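Local coordinates for protein 6-phosphogluconate dehydratase (Shewanella oneidensis, PDB 2GP4) that probably catalyses the dehydration of 6-phosphogluconate to 2-keto-3-deoxy-6-phosphogluconate with the help of an iron-sulfur cluster, absent from this apo form, at residues P512-L517 / F522-M527; Y357-A362 / G534-V539; L563-V566 / G571-S574; L440-L443 / G448-V451; V493-G498 / T586-D591. One frame throughout, in Å; residues are numbered along the deposited sequence.

Contact 1: P512-L517 / F522-M527; sequences PLLGSL and FKVALM
Leu514 is the main bump of the helical side, and its fork is received by Val524 and Leu526 on the strand. The two leucines reach toward each other tip to tip, CD1 of Leu514 lying 3.5 Å from CD1 of Leu526. The other branch fills the hollow between the two strand residues: CD2 of Leu514 lies between Val524 CB and Leu526 CD2, 3.8 Å from each. The two methyls of Val524 bracket the helix surface. Val524 CG2 rests 3.4 Å from the carbonyl O of Leu514. On the other side Val524 CG1, anti to the carbonyl carbon (chi1 -68°), is turned to Leu517 CB, with 4.1 Å between Val524 CG1 and Leu517 CB.

Where the chain returns from the helix, the packing gives way to one polar link. Phe522 N donates to Leu517 O over 3.2 Å, lying in the carbonyl plane but bent at the hydrogen (140°). The same oxygen lies at the edge of the Phe522 ring, 3.4 Å from CD2.

The short axes run at 155° and 8.5 Å. Helix 511-519 lies on the connection between the parallel neighbours 490-494 and 524-528, so this contact is the return half of a beta-alpha-beta crossover. Leu514 and Leu526 both continue onto Val492 of strand 490-494, Leu517 packs on Phe481 of helix 477-482, and Leu526 is backbone-bonded to Pro540 and Ala542.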
loop_
_atom_site.group_PDB
_atom_site.type_symbol
_atom_site.label_atom_id
_atom_site.label_comp_id
_atom_site.label_asym_id
_atom_site.label_seq_id
_atom_site.Cartn_x
_atom_site.Cartn_y
_atom_site.Cartn_z
ATOM N N PRO A 512 5.067 -3.803 20.934
ATOM C CA PRO A 512 5.152 -4.903 21.904
ATOM C C PRO A 512 4.991 -4.469 23.363
ATOM O O PRO A 512 4.227 -5.087 24.105
ATOM C CB PRO A 512 6.563 -5.475 21.679
ATOM C CG PRO A 512 6.968 -4.997 20.320
ATOM C CD PRO A 512 6.321 -3.661 20.168
ATOM N N LEU A 513 5.706 -3.422 23.766
ATOM C CA LEU A 513 5.669 -2.954 25.151
ATOM C C LEU A 513 4.308 -2.360 25.510
ATOM O O LEU A 513 3.754 -2.653 26.575
ATOM C CB LEU A 513 6.797 -1.947 25.430
ATOM C CG LEU A 513 8.261 -2.361 25.173
ATOM C CD1 LEU A 513 9.221 -1.342 25.787
ATOM C CD2 LEU A 513 8.579 -3.768 25.680
ATOM N N LEU A 514 3.764 -1.546 24.608
ATOM C CA LEU A 514 2.459 -0.927 24.820
ATOM C C LEU A 514 1.330 -1.943 24.887
ATOM O O LEU A 514 0.375 -1.761 25.649
ATOM C CB LEU A 514 2.191 0.139 23.765
ATOM C CG LEU A 514 2.719 1.471 24.301
ATOM C CD1 LEU A 514 3.800 2.063 23.412
ATOM C CD2 LEU A 514 1.579 2.452 24.562
ATOM N N GLY A 515 1.457 -3.012 24.098
ATOM C CA GLY A 515 0.548 -4.158 24.168
ATOM C C GLY A 515 0.560 -4.811 25.539
ATOM O O GLY A 515 -0.495 -5.139 26.081
ATOM N N SER A 516 1.754 -4.989 26.106
ATOM C CA SER A 516 1.887 -5.552 27.453
ATOM C C SER A 516 1.330 -4.609 28.529
ATOM O O SER A 516 0.826 -5.065 29.551
ATOM C CB SER A 516 3.341 -5.950 27.761
ATOM O OG SER A 516 4.163 -4.828 28.035
ATOM N N LEU A 517 1.424 -3.303 28.287
ATOM C CA LEU A 517 0.820 -2.285 29.145
ATOM C C LEU A 517 -0.706 -2.349 29.122
ATOM O O LEU A 517 -1.351 -2.214 30.166
ATOM C CB LEU A 517 1.285 -0.893 28.716
ATOM C CG LEU A 517 2.382 -0.148 29.484
ATOM C CD1 LEU A 517 3.368 -1.070 30.186
ATOM C CD2 LEU A 517 3.101 0.822 28.549
ATOM N N PHE A 522 -3.909 -1.347 31.823
ATOM C CA PHE A 522 -3.793 0.096 31.620
ATOM C C PHE A 522 -4.427 0.527 30.300
ATOM O O PHE A 522 -4.531 -0.268 29.361
ATOM C CB PHE A 522 -2.335 0.550 31.687
ATOM C CG PHE A 522 -1.676 0.270 33.006
ATOM C CD1 PHE A 522 -2.122 0.895 34.169
ATOM C CD2 PHE A 522 -0.614 -0.621 33.087
ATOM C CE1 PHE A 522 -1.521 0.636 35.396
ATOM C CE2 PHE A 522 -0.002 -0.890 34.305
ATOM C CZ PHE A 522 -0.458 -0.261 35.465
ATOM N N LYS A 523 -4.862 1.782 30.244
ATOM C CA LYS A 523 -5.466 2.336 29.036
ATOM C C LYS A 523 -4.414 3.143 28.295
ATOM O O LYS A 523 -4.019 4.222 28.729
ATOM C CB LYS A 523 -6.698 3.187 29.375
ATOM C CG LYS A 523 -7.812 2.413 30.083
ATOM C CD LYS A 523 -9.140 3.168 30.077
ATOM C CE LYS A 523 -9.986 2.861 28.822
ATOM N NZ LYS A 523 -9.415 3.381 27.532
ATOM N N VAL A 524 -3.945 2.604 27.179
ATOM C CA VAL A 524 -2.790 3.175 26.495
ATOM C C VAL A 524 -3.024 3.361 25.002
ATOM O O VAL A 524 -3.780 2.613 24.389
ATOM C CB VAL A 524 -1.512 2.324 26.719
ATOM C CG1 VAL A 524 -1.068 2.415 28.164
ATOM C CG2 VAL A 524 -1.732 0.866 26.303
ATOM N N ALA A 525 -2.361 4.362 24.430
ATOM C CA ALA A 525 -2.423 4.609 22.991
ATOM C C ALA A 525 -1.116 5.174 22.467
ATOM O O ALA A 525 -0.314 5.724 23.228
ATOM C CB ALA A 525 -3.573 5.535 22.651
ATOM N N LEU A 526 -0.906 5.005 21.164
ATOM C CA LEU A 526 0.246 5.546 20.465
ATOM C C LEU A 526 -0.169 6.712 19.593
ATOM O O LEU A 526 -1.225 6.684 18.974
ATOM C CB LEU A 526 0.878 4.494 19.557
ATOM C CG LEU A 526 2.000 3.575 20.033
ATOM C CD1 LEU A 526 3.042 4.334 20.853
ATOM C CD2 LEU A 526 1.439 2.407 20.795
HETATM N N MSE A 527 0.685 7.728 19.544
HETATM C CA MSE A 527 0.537 8.808 18.588
HETATM C C MSE A 527 1.904 9.149 18.013
HETATM O O MSE A 527 2.831 9.477 18.750
HETATM C CB MSE A 527 -0.101 10.034 19.238
HETATM C CG MSE A 527 -0.579 11.071 18.229
HETATM SE SE MSE A 527 -1.250 12.670 19.111
HETATM C CE MSE A 527 -2.404 11.759 20.374
#

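Contact 2: Y357-A362 / G534-V539; sequences YPNGHA and GASGKV
Pro358 and Ala535 face each other, each with its beta carbon directed at the opposite loop, and the two CB atoms stop 4.3 Å apart. This is a light apolar touch, made by one carbon of the proline ring and one methyl group. Beside it, Asn359 reaches over to Ser536 by a different route. Its CG stands anti to the carbonyl carbon (chi1 -52°), which carries the carboxamide toward the second loop although the beta carbon itself is not aimed there. The oxygen leads: Asn359 OD1 is 3.9 Å from Ser536 CB and 4.1 Å from Ser536 N, loose approaches, with no hydrogen bond across the loops. Ser536 OG is 4.2 Å from that same OD1 and is engaged by Lys453 NZ, its hydrogen-bond partner.

Only 109 Å² is buried in all, by two loops with no regular secondary structure, and this is one small point where the N-terminal and C-terminal family regions of the dehydratase touch. Residues 357-362 belong to the N-terminal region, in the loop between helices 340-347 and 364-370; residues 534-539 belong to the C-terminal one and connect strand 524-528 to strand 541-546. The nearest backbone pair is Pro358 with Ala535, their CA atoms 6.3 Å apart, followed by Asn359 with Ser536 at 7.3 Å between CA atoms. Beyond these four residues, Lys538 turns to its own side, its NZ forming a salt bridge with Asp519, while Gly534 is bonded through its backbone to Thr321.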
loop_
_atom_site.group_PDB
_atom_site.type_symbol
_atom_site.label_atom_id
_atom_site.label_comp_id
_atom_site.label_asym_id
_atom_site.label_seq_id
_atom_site.Cartn_x
_atom_site.Cartn_y
_atom_site.Cartn_z
ATOM N N TYR A 357 -0.604 -13.684 6.773
ATOM C CA TYR A 357 0.385 -13.740 7.871
ATOM C C TYR A 357 0.413 -12.595 8.888
ATOM O O TYR A 357 0.075 -12.827 10.049
ATOM C CB TYR A 357 1.812 -14.071 7.375
ATOM C CG TYR A 357 2.902 -13.774 8.400
ATOM C CD1 TYR A 357 3.033 -14.545 9.561
ATOM C CD2 TYR A 357 3.796 -12.717 8.209
ATOM C CE1 TYR A 357 4.027 -14.267 10.508
ATOM C CE2 TYR A 357 4.793 -12.431 9.147
ATOM C CZ TYR A 357 4.901 -13.210 10.291
ATOM O OH TYR A 357 5.883 -12.929 11.211
ATOM N N PRO A 358 0.815 -11.367 8.483
ATOM C CA PRO A 358 0.913 -10.384 9.569
ATOM C C PRO A 358 -0.328 -10.437 10.472
ATOM O O PRO A 358 -0.220 -10.249 11.686
ATOM C CB PRO A 358 1.022 -9.049 8.829
ATOM C CG PRO A 358 1.670 -9.396 7.531
ATOM C CD PRO A 358 1.158 -10.779 7.171
ATOM N N ASN A 359 -1.484 -10.724 9.869
ATOM C CA ASN A 359 -2.724 -10.983 10.596
ATOM C C ASN A 359 -3.088 -12.473 10.559
ATOM O O ASN A 359 -3.953 -12.897 9.792
ATOM C CB ASN A 359 -3.854 -10.133 10.021
ATOM C CG ASN A 359 -3.490 -8.663 9.937
ATOM O OD1 ASN A 359 -3.079 -8.054 10.928
ATOM N ND2 ASN A 359 -3.642 -8.082 8.751
ATOM N N GLY A 360 -2.412 -13.261 11.391
ATOM C CA GLY A 360 -2.626 -14.709 11.433
ATOM C C GLY A 360 -1.364 -15.465 11.069
ATOM O O GLY A 360 -0.281 -14.886 11.021
ATOM N N HIS A 361 -1.496 -16.761 10.804
ATOM C CA HIS A 361 -0.328 -17.582 10.471
ATOM C C HIS A 361 -0.227 -17.960 8.996
ATOM O O HIS A 361 0.860 -18.275 8.510
ATOM C CB HIS A 361 -0.275 -18.832 11.351
ATOM C CG HIS A 361 0.162 -18.557 12.755
ATOM N ND1 HIS A 361 1.387 -18.955 13.243
ATOM C CD2 HIS A 361 -0.457 -17.911 13.772
ATOM C CE1 HIS A 361 1.503 -18.575 14.503
ATOM N NE2 HIS A 361 0.397 -17.939 14.849
ATOM N N ALA A 362 -1.352 -17.912 8.289
ATOM C CA ALA A 362 -1.412 -18.338 6.895
ATOM C C ALA A 362 -0.642 -17.405 5.968
ATOM O O ALA A 362 -0.882 -16.200 5.950
ATOM C CB ALA A 362 -2.851 -18.456 6.447
ATOM N N GLY A 534 3.389 -1.297 9.661
ATOM C CA GLY A 534 2.292 -1.259 8.697
ATOM C C GLY A 534 1.174 -2.242 9.016
ATOM O O GLY A 534 0.103 -2.189 8.405
ATOM N N ALA A 535 1.427 -3.130 9.977
ATOM C CA ALA A 535 0.452 -4.132 10.409
ATOM C C ALA A 535 -0.577 -3.547 11.395
ATOM O O ALA A 535 -0.473 -2.381 11.791
ATOM C CB ALA A 535 1.176 -5.338 11.029
ATOM N N SER A 536 -1.554 -4.368 11.790
ATOM C CA SER A 536 -2.612 -3.956 12.714
ATOM C C SER A 536 -2.376 -4.505 14.129
ATOM O O SER A 536 -2.332 -5.722 14.338
ATOM C CB SER A 536 -3.975 -4.440 12.205
ATOM O OG SER A 536 -4.216 -4.040 10.864
ATOM N N GLY A 537 -2.238 -3.607 15.098
ATOM C CA GLY A 537 -2.079 -4.009 16.485
ATOM C C GLY A 537 -3.370 -3.930 17.285
ATOM O O GLY A 537 -4.411 -3.496 16.775
ATOM N N LYS A 538 -3.290 -4.357 18.545
ATOM C CA LYS A 538 -4.427 -4.334 19.464
ATOM C C LYS A 538 -4.483 -3.024 20.258
ATOM O O LYS A 538 -5.484 -2.715 20.907
ATOM C CB LYS A 538 -4.373 -5.539 20.409
ATOM C CG LYS A 538 -3.176 -5.547 21.370
ATOM C CD LYS A 538 -3.077 -6.872 22.113
ATOM C CE LYS A 538 -1.715 -7.048 22.754
ATOM N NZ LYS A 538 -1.684 -8.244 23.645
ATOM N N VAL A 539 -3.399 -2.261 20.203
ATOM C CA VAL A 539 -3.334 -0.977 20.883
ATOM C C VAL A 539 -3.716 0.120 19.894
ATOM O O VAL A 539 -3.203 0.141 18.772
ATOM C CB VAL A 539 -1.929 -0.737 21.478
ATOM C CG1 VAL A 539 -1.751 0.713 21.926
ATOM C CG2 VAL A 539 -1.684 -1.696 22.638
#

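Contact 3: L563-V566 / G571-S574; sequences LIRV and GELS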
loop_
_atom_site.group_PDB
_atom_site.type_symbol
_atom_site.label_atom_id
_atom_site.label_comp_id
_atom_site.label_asym_id
_atom_site.label_seq_id
_atom_site.Cartn_x
_atom_site.Cartn_y
_atom_site.Cartn_z
ATOM N N LEU A 563 -3.351 16.178 28.517
ATOM C CA LEU A 563 -4.358 15.190 28.149
ATOM C C LEU A 563 -4.502 15.117 26.635
ATOM O O LEU A 563 -4.655 16.139 25.961
ATOM C CB LEU A 563 -5.715 15.496 28.790
ATOM C CG LEU A 563 -6.064 15.067 30.226
ATOM C CD1 LEU A 563 -5.478 13.701 30.614
ATOM C CD2 LEU A 563 -5.654 16.124 31.229
ATOM N N ILE A 564 -4.444 13.897 26.113
ATOM C CA ILE A 564 -4.679 13.629 24.702
ATOM C C ILE A 564 -5.814 12.630 24.564
ATOM O O ILE A 564 -5.794 11.566 25.187
ATOM C CB ILE A 564 -3.430 13.057 24.030
ATOM C CG1 ILE A 564 -2.486 14.187 23.635
ATOM C CG2 ILE A 564 -3.804 12.211 22.818
ATOM C CD1 ILE A 564 -1.046 13.748 23.480
ATOM N N ARG A 565 -6.801 12.980 23.748
ATOM C CA ARG A 565 -7.928 12.101 23.497
ATOM C C ARG A 565 -7.765 11.474 22.122
ATOM O O ARG A 565 -7.782 12.177 21.112
ATOM C CB ARG A 565 -9.253 12.875 23.592
ATOM C CG ARG A 565 -10.511 12.018 23.424
ATOM C CD ARG A 565 -11.795 12.853 23.348
ATOM N NE ARG A 565 -12.047 13.613 24.575
ATOM C CZ ARG A 565 -12.252 14.929 24.635
ATOM N NH1 ARG A 565 -12.268 15.672 23.532
ATOM N NH2 ARG A 565 -12.464 15.507 25.810
ATOM N N VAL A 566 -7.569 10.158 22.089
ATOM C CA VAL A 566 -7.682 9.400 20.840
ATOM C C VAL A 566 -9.029 8.679 20.824
ATOM O O VAL A 566 -9.245 7.707 21.543
ATOM C CB VAL A 566 -6.463 8.446 20.573
ATOM C CG1 VAL A 566 -6.174 7.557 21.760
ATOM C CG2 VAL A 566 -6.679 7.615 19.312
ATOM N N GLY A 571 -13.799 9.722 15.588
ATOM C CA GLY A 571 -12.783 10.163 14.641
ATOM C C GLY A 571 -12.068 11.394 15.159
ATOM O O GLY A 571 -11.529 12.189 14.389
ATOM N N GLU A 572 -12.072 11.549 16.477
ATOM C CA GLU A 572 -11.485 12.711 17.121
ATOM C C GLU A 572 -10.072 12.409 17.623
ATOM O O GLU A 572 -9.819 11.353 18.207
ATOM C CB GLU A 572 -12.377 13.193 18.273
ATOM C CG GLU A 572 -12.096 14.631 18.741
ATOM C CD GLU A 572 -12.770 14.990 20.077
ATOM O OE1 GLU A 572 -13.528 14.159 20.630
ATOM O OE2 GLU A 572 -12.534 16.115 20.575
ATOM N N LEU A 573 -9.164 13.349 17.370
ATOM C CA LEU A 573 -7.825 13.347 17.940
ATOM C C LEU A 573 -7.539 14.754 18.477
ATOM O O LEU A 573 -7.283 15.679 17.704
ATOM C CB LEU A 573 -6.799 12.947 16.878
ATOM C CG LEU A 573 -5.332 12.813 17.278
ATOM C CD1 LEU A 573 -5.118 11.587 18.156
ATOM C CD2 LEU A 573 -4.495 12.720 16.033
ATOM N N SER A 574 -7.594 14.907 19.800
ATOM C CA SER A 574 -7.479 16.217 20.424
ATOM C C SER A 574 -6.418 16.290 21.512
ATOM O O SER A 574 -6.352 15.420 22.377
ATOM C CB SER A 574 -8.825 16.644 21.023
ATOM O OG SER A 574 -9.838 16.713 20.031
#
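One carboxylate oxygen, Glu572 OE2, draws together Arg565 from the facing strand and Ser574 from its own. Arg565 NH1 approaches at 3.0 Å as a salt bridge, but the hydrogen bond within it is weak, with 128° at the hydrogen. The oxygen lies at the guanidinium edge, in its plane, while the guanidinium and carboxylate planes are turned 41° apart. Ser574 OG donates to this oxygen over 2.8 Å on the anti side, out of the carboxylate plane. Arg565 starts extended through chi1 and chi2, which places its CD 3.5 Å from Glu572 OE1; the bend at chi3 (-63°) then turns the guanidinium so that NH1 meets Glu572 OE2.

The strands form an antiparallel beta hairpin with a G1 beta bulge, Gly571 and Glu572 both facing Asp567. Arg565 and Ser574 are its hydrogen-bonded pair, Arg565 N to Ser574 O at 2.8 Å and Ser574 N to Arg565 O at 3.0 Å. Replacing Glu572 with an alanine would probably leave Arg565 NH1 without this countercharge and Ser574 OG free to turn. Arg565 NE has a second acidic partner in Glu465. On the other sheet face, Val566 and Leu573 form a non-hydrogen-bonded pair, with Val566 CB 4.2 Å from Leu573 CD1, and both pack against strand 524-528.

Contact 4: L440-L443 / G448-V451; sequences LKLL and GRAV
Leu443 and Ala450 hold the tight part of this hairpin, as the hydrogen-bonded pair of two antiparallel strands. Leu443 N donates to Ala450 O over 2.9 Å, almost straight at the hydrogen (175°) though the donor stands above the carbonyl plane; Ala450 N returns a bond to Leu443 O at 3.0 Å. The side chains of this pair share a buried face with strand 541-546, where Leu443 meets Ala542 and Ala450 meets Leu545. CA-H...O contacts flank the pair, the closer one from Arg449 CA to Leu443 O at 3.3 Å.

The other face carries the non-hydrogen-bonded pair Leu442 and Val451 and is partly exposed towards its Arg449 end. Leu440 still packs closely here, its CD2 3.9 Å from Val451 CB. Leu442 swings its fork toward Arg449, with CG anti to the backbone N (chi1 170°). Leu442 CD1 then lies 3.8 Å above the guanidinium plane, offset toward the rim, and Leu442 CD2 is 3.7 Å from Arg449 NH2. Helix 340-347 covers part of this face, through Trp340 on Leu442 and Val451.

The Arg449 group thus has the Leu442 CD1 methyl over one face, while its NH2 forms salt bridges with Glu615 and Asp341. The flat apolar face takes the methyl and the nitrogen keeps its two carboxylates, which together are likely to fix the rotation of the guanidinium.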
loop_
_atom_site.group_PDB
_atom_site.type_symbol
_atom_site.label_atom_id
_atom_site.label_comp_id
_atom_site.label_asym_id
_atom_site.label_seq_id
_atom_site.Cartn_x
_atom_site.Cartn_y
_atom_site.Cartn_z
ATOM N N LEU A 440 -10.018 0.986 8.612
ATOM C CA LEU A 440 -9.151 2.145 8.390
ATOM C C LEU A 440 -9.922 3.442 8.616
ATOM O O LEU A 440 -10.770 3.803 7.805
ATOM C CB LEU A 440 -8.586 2.137 6.970
ATOM C CG LEU A 440 -7.113 2.463 6.674
ATOM C CD1 LEU A 440 -6.984 2.923 5.231
ATOM C CD2 LEU A 440 -6.493 3.489 7.620
ATOM N N LYS A 441 -9.629 4.139 9.711
ATOM C CA LYS A 441 -10.346 5.377 10.042
ATOM C C LYS A 441 -9.473 6.630 10.056
ATOM O O LYS A 441 -8.305 6.597 10.461
ATOM C CB LYS A 441 -11.083 5.252 11.387
ATOM C CG LYS A 441 -12.220 4.206 11.431
ATOM C CD LYS A 441 -13.094 4.198 10.171
ATOM C CE LYS A 441 -14.010 5.409 10.101
ATOM N NZ LYS A 441 -14.753 5.431 8.822
ATOM N N LEU A 442 -10.064 7.738 9.622
ATOM C CA LEU A 442 -9.430 9.044 9.713
ATOM C C LEU A 442 -9.638 9.645 11.101
ATOM O O LEU A 442 -10.728 9.556 11.668
ATOM C CB LEU A 442 -10.008 9.974 8.636
ATOM C CG LEU A 442 -9.684 11.469 8.646
ATOM C CD1 LEU A 442 -8.201 11.756 8.384
ATOM C CD2 LEU A 442 -10.554 12.153 7.624
ATOM N N LEU A 443 -8.593 10.252 11.648
ATOM C CA LEU A 443 -8.719 11.005 12.893
ATOM C C LEU A 443 -8.440 12.485 12.629
ATOM O O LEU A 443 -7.446 12.825 11.981
ATOM C CB LEU A 443 -7.795 10.443 13.982
ATOM C CG LEU A 443 -7.979 8.967 14.377
ATOM C CD1 LEU A 443 -6.789 8.461 15.172
ATOM C CD2 LEU A 443 -9.284 8.706 15.143
ATOM N N GLY A 448 -4.323 17.774 14.231
ATOM C CA GLY A 448 -4.205 17.649 12.780
ATOM C C GLY A 448 -4.978 16.477 12.204
ATOM O O GLY A 448 -6.153 16.283 12.511
ATOM N N ARG A 449 -4.314 15.700 11.357
ATOM C CA ARG A 449 -4.936 14.557 10.700
ATOM C C ARG A 449 -4.025 13.340 10.808
ATOM O O ARG A 449 -2.814 13.441 10.596
ATOM C CB ARG A 449 -5.234 14.876 9.229
ATOM C CG ARG A 449 -6.231 16.027 9.014
ATOM C CD ARG A 449 -6.274 16.517 7.548
ATOM N NE ARG A 449 -6.711 15.466 6.623
ATOM C CZ ARG A 449 -7.981 15.158 6.371
ATOM N NH1 ARG A 449 -8.968 15.815 6.973
ATOM N NH2 ARG A 449 -8.271 14.183 5.520
ATOM N N ALA A 450 -4.610 12.196 11.152
ATOM C CA ALA A 450 -3.882 10.930 11.189
ATOM C C ALA A 450 -4.786 9.782 10.742
ATOM O O ALA A 450 -5.966 9.978 10.474
ATOM C CB ALA A 450 -3.335 10.677 12.591
ATOM N N VAL A 451 -4.230 8.583 10.652
ATOM C CA VAL A 451 -5.038 7.393 10.404
ATOM C C VAL A 451 -4.842 6.380 11.533
ATOM O O VAL A 451 -3.850 6.434 12.263
ATOM C CB VAL A 451 -4.765 6.754 9.008
ATOM C CG1 VAL A 451 -5.176 7.708 7.883
ATOM C CG2 VAL A 451 -3.312 6.344 8.856
#

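Contact 5: V493-G498 / T586-D591; sequences VVKGQG and TATEID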
loop_
_atom_site.group_PDB
_atom_site.type_symbol
_atom_site.label_atom_id
_atom_site.label_comp_id
_atom_site.label_asym_id
_atom_site.label_seq_id
_atom_site.Cartn_x
_atom_site.Cartn_y
_atom_site.Cartn_z
ATOM N N VAL A 493 3.627 9.510 22.968
ATOM C CA VAL A 493 3.828 10.355 21.798
ATOM C C VAL A 493 5.259 10.206 21.311
ATOM O O VAL A 493 6.211 10.485 22.046
ATOM C CB VAL A 493 3.554 11.848 22.124
ATOM C CG1 VAL A 493 3.938 12.758 20.942
ATOM C CG2 VAL A 493 2.093 12.058 22.540
ATOM N N VAL A 494 5.401 9.762 20.066
ATOM C CA VAL A 494 6.703 9.599 19.441
ATOM C C VAL A 494 6.814 10.574 18.270
ATOM O O VAL A 494 6.168 10.403 17.236
ATOM C CB VAL A 494 6.921 8.154 18.951
ATOM C CG1 VAL A 494 8.360 7.962 18.496
ATOM C CG2 VAL A 494 6.561 7.141 20.050
ATOM N N LYS A 495 7.629 11.606 18.441
ATOM C CA LYS A 495 7.740 12.637 17.428
ATOM C C LYS A 495 9.085 12.574 16.701
ATOM O O LYS A 495 9.963 11.784 17.073
ATOM C CB LYS A 495 7.480 14.019 18.039
ATOM C CG LYS A 495 8.390 14.378 19.202
ATOM C CD LYS A 495 8.177 15.811 19.620
ATOM C CE LYS A 495 9.185 16.222 20.676
ATOM N NZ LYS A 495 8.876 17.588 21.180
ATOM N N GLY A 496 9.216 13.390 15.655
ATOM C CA GLY A 496 10.413 13.418 14.812
ATOM C C GLY A 496 10.579 12.151 13.996
ATOM O O GLY A 496 11.701 11.715 13.728
ATOM N N GLN A 497 9.456 11.560 13.599
ATOM C CA GLN A 497 9.469 10.273 12.908
ATOM C C GLN A 497 8.808 10.353 11.534
ATOM O O GLN A 497 8.614 9.335 10.872
ATOM C CB GLN A 497 8.797 9.183 13.767
ATOM C CG GLN A 497 9.384 8.979 15.171
ATOM C CD GLN A 497 10.889 8.730 15.185
ATOM O OE1 GLN A 497 11.412 7.904 14.429
ATOM N NE2 GLN A 497 11.593 9.446 16.062
ATOM N N GLY A 498 8.471 11.566 11.108
ATOM C CA GLY A 498 7.842 11.777 9.815
ATOM C C GLY A 498 8.821 11.693 8.657
ATOM O O GLY A 498 10.032 11.551 8.871
ATOM N N THR A 586 7.002 27.064 23.615
ATOM C CA THR A 586 7.971 26.907 22.542
ATOM C C THR A 586 8.231 25.417 22.356
ATOM O O THR A 586 8.510 24.701 23.322
ATOM C CB THR A 586 9.296 27.651 22.845
ATOM O OG1 THR A 586 9.027 29.047 23.027
ATOM C CG2 THR A 586 10.299 27.492 21.704
ATOM N N ALA A 587 8.119 24.953 21.117
ATOM C CA ALA A 587 8.426 23.567 20.791
ATOM C C ALA A 587 9.887 23.303 21.119
ATOM O O ALA A 587 10.747 24.128 20.810
ATOM C CB ALA A 587 8.152 23.297 19.314
ATOM N N THR A 588 10.162 22.170 21.761
ATOM C CA THR A 588 11.541 21.768 22.023
ATOM C C THR A 588 12.259 21.433 20.715
ATOM O O THR A 588 11.649 20.943 19.760
ATOM C CB THR A 588 11.638 20.571 22.999
ATOM O OG1 THR A 588 10.849 19.476 22.509
ATOM C CG2 THR A 588 11.155 20.968 24.391
ATOM N N GLU A 589 13.558 21.715 20.677
ATOM C CA GLU A 589 14.366 21.480 19.492
ATOM C C GLU A 589 14.723 20.002 19.405
ATOM O O GLU A 589 15.353 19.449 20.314
ATOM C CB GLU A 589 15.628 22.342 19.545
ATOM C CG GLU A 589 16.361 22.505 18.222
ATOM C CD GLU A 589 17.633 23.336 18.359
ATOM O OE1 GLU A 589 18.097 23.887 17.333
ATOM O OE2 GLU A 589 18.171 23.441 19.487
ATOM N N ILE A 590 14.299 19.362 18.319
ATOM C CA ILE A 590 14.638 17.964 18.082
ATOM C C ILE A 590 16.001 17.860 17.392
ATOM O O ILE A 590 16.223 18.467 16.339
ATOM C CB ILE A 590 13.542 17.223 17.270
ATOM C CG1 ILE A 590 12.202 17.286 18.010
ATOM C CG2 ILE A 590 13.952 15.768 17.019
ATOM C CD1 ILE A 590 11.017 16.836 17.200
ATOM N N ASP A 591 16.902 17.096 18.010
ATOM C CA ASP A 591 18.255 16.897 17.508
ATOM C C ASP A 591 18.284 15.813 16.440
ATOM O O ASP A 591 18.303 14.623 16.757
ATOM C CB ASP A 591 19.201 16.529 18.660
ATOM C CG ASP A 591 20.651 16.394 18.213
ATOM O OD1 ASP A 591 21.032 17.032 17.211
ATOM O OD2 ASP A 591 21.413 15.650 18.869
HETATM O O HOH W 1 9.509 19.241 19.415
#
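Lys495 reaches Thr588 and Ile590 from the end of strand 490-494, so the contact ties the turn after a central strand of the C-terminal mixed sheet to the loop that follows helix 579-584. The polar interactions gather at the ammonium. Lys495 NZ donates to Thr588 OG1 over 3.0 Å, the two side chains crossing at about a right angle. A water stands 2.5 Å from Lys495 NZ, modelled closer than a normal hydrogen bond, so the bridge it would make to Thr588 O, 2.8 Å from the water, is tentative.

Apolar contact occupies the stem. The chain of Lys495 starts between its backbone N and carbonyl carbon (chi1 57°) and then runs fully extended, which lays its methylenes across the end of Ile590. Ile590 CD1 is 3.9 Å from Lys495 CD and 4.0 Å from Lys495 CE. The same methyl comes 4.2 Å from Gly496 N. A beta carbon on Gly496 would probably come too close to Ile590 CG2. With an alanine in place of Lys495, Thr588 OG1 would probably be left without its ammonium donor and a gap would open beside Ile590 CD1.

Within the turn, Gly496 N and Gln497 N bond to the carboxylate of Asp529. Gln497 NE2 donates back to Lys495 O at 3.0 Å, with the oxygen close to the amide plane and an angle of 155° at the hydrogen.

In the fold
Contacts 1, 3, 4 and 5 all reach the one mixed sheet of the C-terminal region. Contacts 3 and 4 are the hairpins at its two ends in strand order, yet their centres are only 11 Å apart: Leu573 CB meets Leu443 CB at 4.0 Å, showing that the sheet curls round. Contact 1 supplies a central strand neighbouring that of contact 5, with a probable hydrogen bond from Val494 N to Met527 O (2.9 Å), while Ala525 CB packs on Val566 CG1 of contact 3 at 3.4 Å. Contact 2 joins the two family regions, and its Val539 touches contact 1. Contacts 2 and 5 are farthest apart, their centres 28 Å distant. Without the cluster, no contact can be measured against the active site.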